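Local structure of VC0179-like protein (4XJ6) at residues D99-F113 against M128-V140. The protein is a bacterial dinucleotide cyclase, a homologue of cyclic GMP-AMP synthase, that probably joins two nucleoside triphosphates into a cyclic dinucleotide at a magnesium-dependent nucleotidyltransferase site. Residues are numbered along the deposited sequence; the frame is centred on the assembly and turned at random.
Sequences DFIKFQPRFWTQGSF and MDIDDGTYMPMTV. With MG (magnesium ion), chain B; MG (magnesium ion), chain C; GH3 (3'-deoxy-guanosine-5'-triphosphate), chain D; GH3 (3'-deoxy-guanosine-5'-triphosphate), chain E.
Asp129 O approaches Ser112 OG to 4.1 Å, and water 3, a ligand of the chain B magnesium ion, bridges them. Asp129 OD2 (2.0 Å) and Asp131 OD2 bind that ion, which also holds the triphosphate of the chain D nucleotide; Ser112 N and OG bond its O2B and O3G. The chain C magnesium ion takes both Asp129 oxygens and Asp131 OD1, which also accepts from O2' of the chain E nucleotide. Gln110 N donates to Asp131 O (2.7 Å), Gln110 NE2 to O4' of the chain D nucleotide. With CG anti to the backbone N (chi1 -160°), Asp132 turns its end toward Thr109, whose OG1 donates to Asp132 OD1 at 2.8 Å from above the carboxylate plane; Arg38 pairs with OD1, Arg34 with Thr109 OG1. Trp108 points its CE3 edge at one face of Tyr135, a T-shaped pair with planes 64° apart. Water 1 ties Tyr135 OH to Trp108 O and Gln110 OE1, which Tyr195 OH also bonds. Met136 CE packs against Phe100 CD1 (3.9 Å). Thr139 N meets Asp99 OD2 from above the carboxylate plane, Thr139 OG1 takes its syn lone pair, and Lys199 also bonds that hydroxyl. Asp129 and Asp131, with Asp191 on adjacent strand 188-198 and Gly111-Ser112 at the triphosphate, form the nucleotidyltransferase two-metal site.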
loop_
_atom_site.group_PDB
_atom_site.type_symbol
_atom_site.label_atom_id
_atom_site.label_comp_id
_atom_site.label_asym_id
_atom_site.label_seq_id
_atom_site.Cartn_x
_atom_site.Cartn_y
_atom_site.Cartn_z
ATOM N N ASP A 99 11.746 -21.857 16.226
ATOM C CA ASP A 99 10.825 -20.743 16.040
ATOM C C ASP A 99 9.867 -21.008 14.884
ATOM O O ASP A 99 8.657 -20.805 15.009
ATOM C CB ASP A 99 11.595 -19.447 15.787
ATOM C CG ASP A 99 12.295 -18.930 17.027
ATOM O OD1 ASP A 99 11.837 -19.240 18.146
ATOM O OD2 ASP A 99 13.301 -18.203 16.883
ATOM N N PHE A 100 10.424 -21.462 13.765
ATOM C CA PHE A 100 9.653 -21.702 12.554
ATOM C C PHE A 100 8.553 -22.729 12.793
ATOM O O PHE A 100 7.420 -22.544 12.363
ATOM C CB PHE A 100 10.577 -22.159 11.423
ATOM C CG PHE A 100 9.889 -22.298 10.094
ATOM C CD1 PHE A 100 9.345 -21.193 9.463
ATOM C CD2 PHE A 100 9.800 -23.531 9.471
ATOM C CE1 PHE A 100 8.714 -21.316 8.241
ATOM C CE2 PHE A 100 9.172 -23.661 8.249
ATOM C CZ PHE A 100 8.628 -22.553 7.632
ATOM N N ILE A 101 8.897 -23.797 13.502
ATOM C CA ILE A 101 7.967 -24.885 13.785
ATOM C C ILE A 101 6.905 -24.482 14.812
ATOM O O ILE A 101 5.750 -24.906 14.731
ATOM C CB ILE A 101 8.731 -26.134 14.292
ATOM C CG1 ILE A 101 9.645 -26.673 13.193
ATOM C CG2 ILE A 101 7.775 -27.218 14.770
ATOM C CD1 ILE A 101 10.580 -27.755 13.673
ATOM N N LYS A 102 7.295 -23.638 15.762
ATOM C CA LYS A 102 6.425 -23.294 16.885
ATOM C C LYS A 102 5.325 -22.287 16.544
ATOM O O LYS A 102 4.194 -22.417 17.013
ATOM C CB LYS A 102 7.268 -22.756 18.048
ATOM C CG LYS A 102 6.458 -22.328 19.263
ATOM C CD LYS A 102 7.356 -21.921 20.421
ATOM C CE LYS A 102 6.539 -21.355 21.571
ATOM N NZ LYS A 102 5.522 -22.325 22.063
ATOM N N PHE A 103 5.649 -21.285 15.733
ATOM C CA PHE A 103 4.723 -20.180 15.499
ATOM C C PHE A 103 4.097 -20.189 14.111
ATOM O O PHE A 103 4.738 -20.553 13.130
ATOM C CB PHE A 103 5.434 -18.846 15.729
ATOM C CG PHE A 103 6.004 -18.699 17.107
ATOM C CD1 PHE A 103 5.199 -18.306 18.165
ATOM C CD2 PHE A 103 7.339 -18.960 17.349
ATOM C CE1 PHE A 103 5.720 -18.173 19.438
ATOM C CE2 PHE A 103 7.867 -18.829 18.617
ATOM C CZ PHE A 103 7.058 -18.436 19.663
ATOM N N GLN A 104 2.830 -19.789 14.049
ATOM C CA GLN A 104 2.137 -19.591 12.782
ATOM C C GLN A 104 2.309 -18.151 12.311
ATOM O O GLN A 104 2.487 -17.250 13.129
ATOM C CB GLN A 104 0.646 -19.922 12.913
ATOM C CG GLN A 104 0.318 -21.403 12.872
ATOM C CD GLN A 104 -1.035 -21.675 12.238
ATOM O OE1 GLN A 104 -1.141 -21.835 11.021
ATOM N NE2 GLN A 104 -2.076 -21.724 13.060
ATOM N N PRO A 105 2.265 -17.930 10.988
ATOM C CA PRO A 105 2.295 -16.555 10.478
ATOM C C PRO A 105 1.041 -15.777 10.872
ATOM O O PRO A 105 -0.042 -16.360 10.939
ATOM C CB PRO A 105 2.364 -16.745 8.959
ATOM C CG PRO A 105 1.802 -18.102 8.717
ATOM C CD PRO A 105 2.229 -18.922 9.898
ATOM N N ARG A 106 1.189 -14.486 11.143
ATOM C CA ARG A 106 0.038 -13.632 11.409
ATOM C C ARG A 106 -0.178 -12.690 10.231
ATOM O O ARG A 106 0.742 -12.441 9.453
ATOM C CB ARG A 106 0.228 -12.840 12.703
ATOM C CG ARG A 106 -0.523 -13.404 13.903
ATOM C CD ARG A 106 0.092 -14.707 14.399
ATOM N NE ARG A 106 -0.586 -15.200 15.595
ATOM C CZ ARG A 106 -0.173 -16.237 16.318
ATOM N NH1 ARG A 106 0.928 -16.898 15.974
ATOM N NH2 ARG A 106 -0.855 -16.613 17.390
ATOM N N PHE A 107 -1.395 -12.174 10.096
ATOM C CA PHE A 107 -1.725 -11.290 8.985
ATOM C C PHE A 107 -2.418 -10.023 9.471
ATOM O O PHE A 107 -3.414 -10.086 10.190
ATOM C CB PHE A 107 -2.611 -12.012 7.967
ATOM C CG PHE A 107 -2.029 -13.302 7.465
ATOM C CD1 PHE A 107 -1.136 -13.308 6.406
ATOM C CD2 PHE A 107 -2.378 -14.507 8.049
ATOM C CE1 PHE A 107 -0.601 -14.492 5.943
ATOM C CE2 PHE A 107 -1.846 -15.694 7.587
ATOM C CZ PHE A 107 -0.958 -15.687 6.533
ATOM N N TRP A 108 -1.872 -8.875 9.081
ATOM C CA TRP A 108 -2.455 -7.585 9.424
ATOM C C TRP A 108 -2.343 -6.627 8.248
ATOM O O TRP A 108 -1.266 -6.444 7.682
ATOM C CB TRP A 108 -1.779 -6.988 10.664
ATOM C CG TRP A 108 -2.056 -7.754 11.922
ATOM C CD1 TRP A 108 -3.275 -7.982 12.488
ATOM C CD2 TRP A 108 -1.092 -8.384 12.778
ATOM N NE1 TRP A 108 -3.133 -8.720 13.638
ATOM C CE2 TRP A 108 -1.801 -8.980 13.839
ATOM C CE3 TRP A 108 0.303 -8.504 12.751
ATOM C CZ2 TRP A 108 -1.171 -9.683 14.861
ATOM C CZ3 TRP A 108 0.929 -9.205 13.767
ATOM C CH2 TRP A 108 0.191 -9.785 14.808
ATOM N N THR A 109 -3.466 -6.017 7.887
ATOM C CA THR A 109 -3.508 -5.080 6.773
ATOM C C THR A 109 -2.935 -3.720 7.165
ATOM O O THR A 109 -3.241 -3.183 8.231
ATOM C CB THR A 109 -4.949 -4.899 6.255
ATOM O OG1 THR A 109 -5.502 -6.179 5.925
ATOM C CG2 THR A 109 -4.971 -4.015 5.021
ATOM N N GLN A 110 -2.085 -3.173 6.301
ATOM C CA GLN A 110 -1.579 -1.819 6.475
ATOM C C GLN A 110 -2.100 -0.954 5.332
ATOM O O GLN A 110 -2.756 -1.453 4.421
ATOM C CB GLN A 110 -0.048 -1.814 6.515
ATOM C CG GLN A 110 0.597 -2.089 5.171
ATOM C CD GLN A 110 2.038 -2.535 5.284
ATOM O OE1 GLN A 110 2.343 -3.527 5.945
ATOM N NE2 GLN A 110 2.935 -1.806 4.631
ATOM N N GLY A 111 -1.827 0.344 5.381
ATOM C CA GLY A 111 -2.185 1.217 4.280
ATOM C C GLY A 111 -3.638 1.653 4.241
ATOM O O GLY A 111 -4.346 1.594 5.247
ATOM N N SER A 112 -4.077 2.075 3.057
ATOM C CA SER A 112 -5.358 2.758 2.875
ATOM C C SER A 112 -6.580 1.899 3.189
ATOM O O SER A 112 -7.652 2.426 3.481
ATOM C CB SER A 112 -5.468 3.284 1.442
ATOM O OG SER A 112 -5.550 2.222 0.509
ATOM N N PHE A 113 -6.430 0.581 3.119
ATOM C CA PHE A 113 -7.544 -0.303 3.438
ATOM C C PHE A 113 -7.687 -0.438 4.946
ATOM O O PHE A 113 -8.700 -0.933 5.440
ATOM C CB PHE A 113 -7.358 -1.682 2.799
ATOM C CG PHE A 113 -8.599 -2.532 2.820
ATOM C CD1 PHE A 113 -9.629 -2.295 1.924
ATOM C CD2 PHE A 113 -8.735 -3.571 3.729
ATOM C CE1 PHE A 113 -10.773 -3.074 1.935
ATOM C CE2 PHE A 113 -9.880 -4.355 3.743
ATOM C CZ PHE A 113 -10.897 -4.105 2.844
ATOM N N MET A 128 -7.546 -1.488 -7.318
ATOM C CA MET A 128 -7.632 -1.261 -5.879
ATOM C C MET A 128 -6.461 -1.947 -5.184
ATOM O O MET A 128 -6.032 -3.025 -5.593
ATOM C CB MET A 128 -8.958 -1.775 -5.320
ATOM C CG MET A 128 -10.143 -0.869 -5.605
ATOM S SD MET A 128 -11.737 -1.611 -5.202
ATOM C CE MET A 128 -11.729 -3.063 -6.256
ATOM N N ASP A 129 -5.948 -1.325 -4.130
ATOM C CA ASP A 129 -4.720 -1.798 -3.506
ATOM C C ASP A 129 -4.927 -2.245 -2.063
ATOM O O ASP A 129 -5.334 -1.457 -1.209
ATOM C CB ASP A 129 -3.648 -0.706 -3.570
ATOM C CG ASP A 129 -2.332 -1.139 -2.954
ATOM O OD1 ASP A 129 -1.566 -1.859 -3.627
ATOM O OD2 ASP A 129 -2.060 -0.754 -1.799
ATOM N N ILE A 130 -4.644 -3.519 -1.804
ATOM C CA ILE A 130 -4.689 -4.062 -0.451
ATOM C C ILE A 130 -3.287 -4.426 0.026
ATOM O O ILE A 130 -2.626 -5.286 -0.557
ATOM C CB ILE A 130 -5.582 -5.313 -0.358
ATOM C CG1 ILE A 130 -6.903 -5.094 -1.094
ATOM C CG2 ILE A 130 -5.826 -5.681 1.101
ATOM C CD1 ILE A 130 -7.799 -6.308 -1.098
ATOM N N ASP A 131 -2.834 -3.765 1.084
ATOM C CA ASP A 131 -1.521 -4.049 1.645
ATOM C C ASP A 131 -1.656 -4.954 2.860
ATOM O O ASP A 131 -1.739 -4.478 3.990
ATOM C CB ASP A 131 -0.804 -2.756 2.025
ATOM C CG ASP A 131 -0.789 -1.746 0.901
ATOM O OD1 ASP A 131 0.005 -1.923 -0.047
ATOM O OD2 ASP A 131 -1.570 -0.774 0.964
ATOM N N ASP A 132 -1.685 -6.262 2.626
ATOM C CA ASP A 132 -1.827 -7.222 3.713
ATOM C C ASP A 132 -0.492 -7.901 4.014
ATOM O O ASP A 132 -0.026 -8.746 3.251
ATOM C CB ASP A 132 -2.887 -8.270 3.373
ATOM C CG ASP A 132 -3.411 -8.981 4.606
ATOM O OD1 ASP A 132 -3.657 -8.297 5.625
ATOM O OD2 ASP A 132 -3.577 -10.218 4.560
ATOM N N GLY A 133 0.120 -7.529 5.133
ATOM C CA GLY A 133 1.424 -8.051 5.494
ATOM C C GLY A 133 1.375 -9.398 6.188
ATOM O O GLY A 133 0.433 -9.699 6.919
ATOM N N THR A 134 2.400 -10.210 5.947
ATOM C CA THR A 134 2.557 -11.484 6.641
ATOM C C THR A 134 3.635 -11.353 7.713
ATOM O O THR A 134 4.762 -10.950 7.426
ATOM C CB THR A 134 2.923 -12.615 5.667
ATOM O OG1 THR A 134 1.912 -12.714 4.658
ATOM C CG2 THR A 134 3.054 -13.944 6.404
ATOM N N TYR A 135 3.279 -11.689 8.949
ATOM C CA TYR A 135 4.189 -11.534 10.078
ATOM C C TYR A 135 4.580 -12.884 10.670
ATOM O O TYR A 135 3.717 -13.695 11.005
ATOM C CB TYR A 135 3.551 -10.664 11.162
ATOM C CG TYR A 135 3.276 -9.233 10.753
ATOM C CD1 TYR A 135 2.230 -8.920 9.894
ATOM C CD2 TYR A 135 4.045 -8.193 11.253
ATOM C CE1 TYR A 135 1.973 -7.614 9.529
ATOM C CE2 TYR A 135 3.796 -6.884 10.895
ATOM C CZ TYR A 135 2.758 -6.600 10.035
ATOM O OH TYR A 135 2.502 -5.298 9.673
ATOM N N MET A 136 5.878 -13.121 10.808
ATOM C CA MET A 136 6.353 -14.360 11.413
ATOM C C MET A 136 6.998 -14.100 12.769
ATOM O O MET A 136 8.052 -13.470 12.848
ATOM C CB MET A 136 7.351 -15.066 10.496
ATOM C CG MET A 136 7.817 -16.419 11.017
ATOM S SD MET A 136 6.458 -17.586 11.214
ATOM C CE MET A 136 7.299 -18.970 11.977
ATOM N N PRO A 137 6.359 -14.580 13.845
ATOM C CA PRO A 137 6.937 -14.519 15.190
ATOM C C PRO A 137 8.202 -15.369 15.296
ATOM O O PRO A 137 8.196 -16.539 14.911
ATOM C CB PRO A 137 5.820 -15.078 16.081
ATOM C CG PRO A 137 4.573 -14.933 15.275
ATOM C CD PRO A 137 4.997 -15.135 13.857
ATOM N N MET A 138 9.274 -14.784 15.814
ATOM C CA MET A 138 10.544 -15.485 15.904
ATOM C C MET A 138 11.475 -14.773 16.866
ATOM O O MET A 138 11.193 -13.660 17.306
ATOM C CB MET A 138 11.205 -15.581 14.529
ATOM C CG MET A 138 11.726 -14.246 14.021
ATOM S SD MET A 138 12.427 -14.333 12.365
ATOM C CE MET A 138 10.968 -14.707 11.397
ATOM N N THR A 139 12.588 -15.417 17.193
ATOM C CA THR A 139 13.652 -14.738 17.918
ATOM C C THR A 139 14.202 -13.624 17.031
ATOM O O THR A 139 14.608 -13.866 15.891
ATOM C CB THR A 139 14.795 -15.691 18.321
ATOM O OG1 THR A 139 14.288 -16.712 19.186
ATOM C CG2 THR A 139 15.888 -14.925 19.039
ATOM N N VAL A 140 14.198 -12.400 17.546
ATOM C CA VAL A 140 14.777 -11.273 16.825
ATOM C C VAL A 140 15.926 -10.672 17.624
ATOM O O VAL A 140 15.719 -10.011 18.643
ATOM C CB VAL A 140 13.730 -10.182 16.523
ATOM C CG1 VAL A 140 14.399 -8.942 15.928
ATOM C CG2 VAL A 140 12.658 -10.725 15.585
HETATM MG MG MG B . -1.985 0.715 -0.448
HETATM MG MG MG C . 0.392 -1.289 -2.138
HETATM P PG GH3 D . -3.139 3.525 -1.717
HETATM O O1G GH3 D . -2.717 4.368 -2.896
HETATM O O2G GH3 D . -2.510 2.156 -1.788
HETATM O O3G GH3 D . -4.639 3.367 -1.728
HETATM O O3B GH3 D . -2.675 4.293 -0.380
HETATM P PB GH3 D . -1.782 3.587 0.764
HETATM O O1B GH3 D . -1.988 4.309 2.073
HETATM O O2B GH3 D . -2.146 2.137 0.954
HETATM O O3A GH3 D . -0.256 3.785 0.277
HETATM P PA GH3 D . 0.689 2.563 -0.172
HETATM O O1A GH3 D . 1.704 3.070 -1.171
HETATM O O2A GH3 D . -0.105 1.416 -0.745
HETATM O "O5'" GH3 D . 1.442 2.069 1.162
HETATM C "C5'" GH3 D . 0.797 1.244 2.105
HETATM C "C4'" GH3 D . 1.574 1.275 3.413
HETATM O "O4'" GH3 D . 2.937 1.014 3.153
HETATM C "C3'" GH3 D . 1.518 2.617 4.120
HETATM C "C2'" GH3 D . 2.872 2.710 4.791
HETATM O "O2'" GH3 D . 2.779 2.254 6.121
HETATM C "C1'" GH3 D . 3.774 1.782 3.996
HETATM N N9 GH3 D . 4.654 2.593 3.145
HETATM C C8 GH3 D . 4.506 2.770 1.794
HETATM N N7 GH3 D . 5.502 3.571 1.347
HETATM C C5 GH3 D . 6.289 3.898 2.402
HETATM C C6 GH3 D . 7.432 4.678 2.510
HETATM O O6 GH3 D . 7.902 5.221 1.513
HETATM N N1 GH3 D . 8.035 4.840 3.738
HETATM C C2 GH3 D . 7.506 4.228 4.853
HETATM N N2 GH3 D . 8.095 4.387 6.038
HETATM N N3 GH3 D . 6.370 3.453 4.739
HETATM C C4 GH3 D . 5.768 3.288 3.537
HETATM O O3A GH3 E . 5.369 -0.146 -4.968
HETATM P PA GH3 E . 6.478 -0.237 -3.805
HETATM O O1A GH3 E . 6.776 1.157 -3.308
HETATM O O2A GH3 E . 7.734 -0.940 -4.267
HETATM O "O5'" GH3 E . 5.742 -1.062 -2.635
HETATM C "C5'" GH3 E . 4.334 -1.138 -2.592
HETATM C "C4'" GH3 E . 3.911 -1.778 -1.279
HETATM O "O4'" GH3 E . 5.056 -2.053 -0.500
HETATM C "C3'" GH3 E . 3.024 -0.894 -0.418
HETATM C "C2'" GH3 E . 3.414 -1.276 1.002
HETATM O "O2'" GH3 E . 2.522 -2.242 1.509
HETATM C "C1'" GH3 E . 4.798 -1.890 0.884
HETATM N N9 GH3 E . 5.792 -0.925 1.373
HETATM C C8 GH3 E . 6.452 -0.035 0.564
HETATM N N7 GH3 E . 7.295 0.688 1.327
HETATM C C5 GH3 E . 7.192 0.263 2.606
HETATM C C6 GH3 E . 7.836 0.672 3.764
HETATM O O6 GH3 E . 8.667 1.578 3.714
HETATM N N1 GH3 E . 7.539 0.063 4.962
HETATM C C2 GH3 E . 6.603 -0.950 5.000
HETATM N N2 GH3 E . 6.324 -1.533 6.166
HETATM N N3 GH3 E . 5.964 -1.352 3.839
HETATM C C4 GH3 E . 6.252 -0.756 2.657
HETATM O O HOH W 1 0.925 -4.913 7.680
HETATM O O HOH W 2 -4.250 -1.291 2.040
HETATM O O HOH W 3 -4.026 0.353 0.048
HETATM O O HOH W 4 1.397 0.211 -3.174
#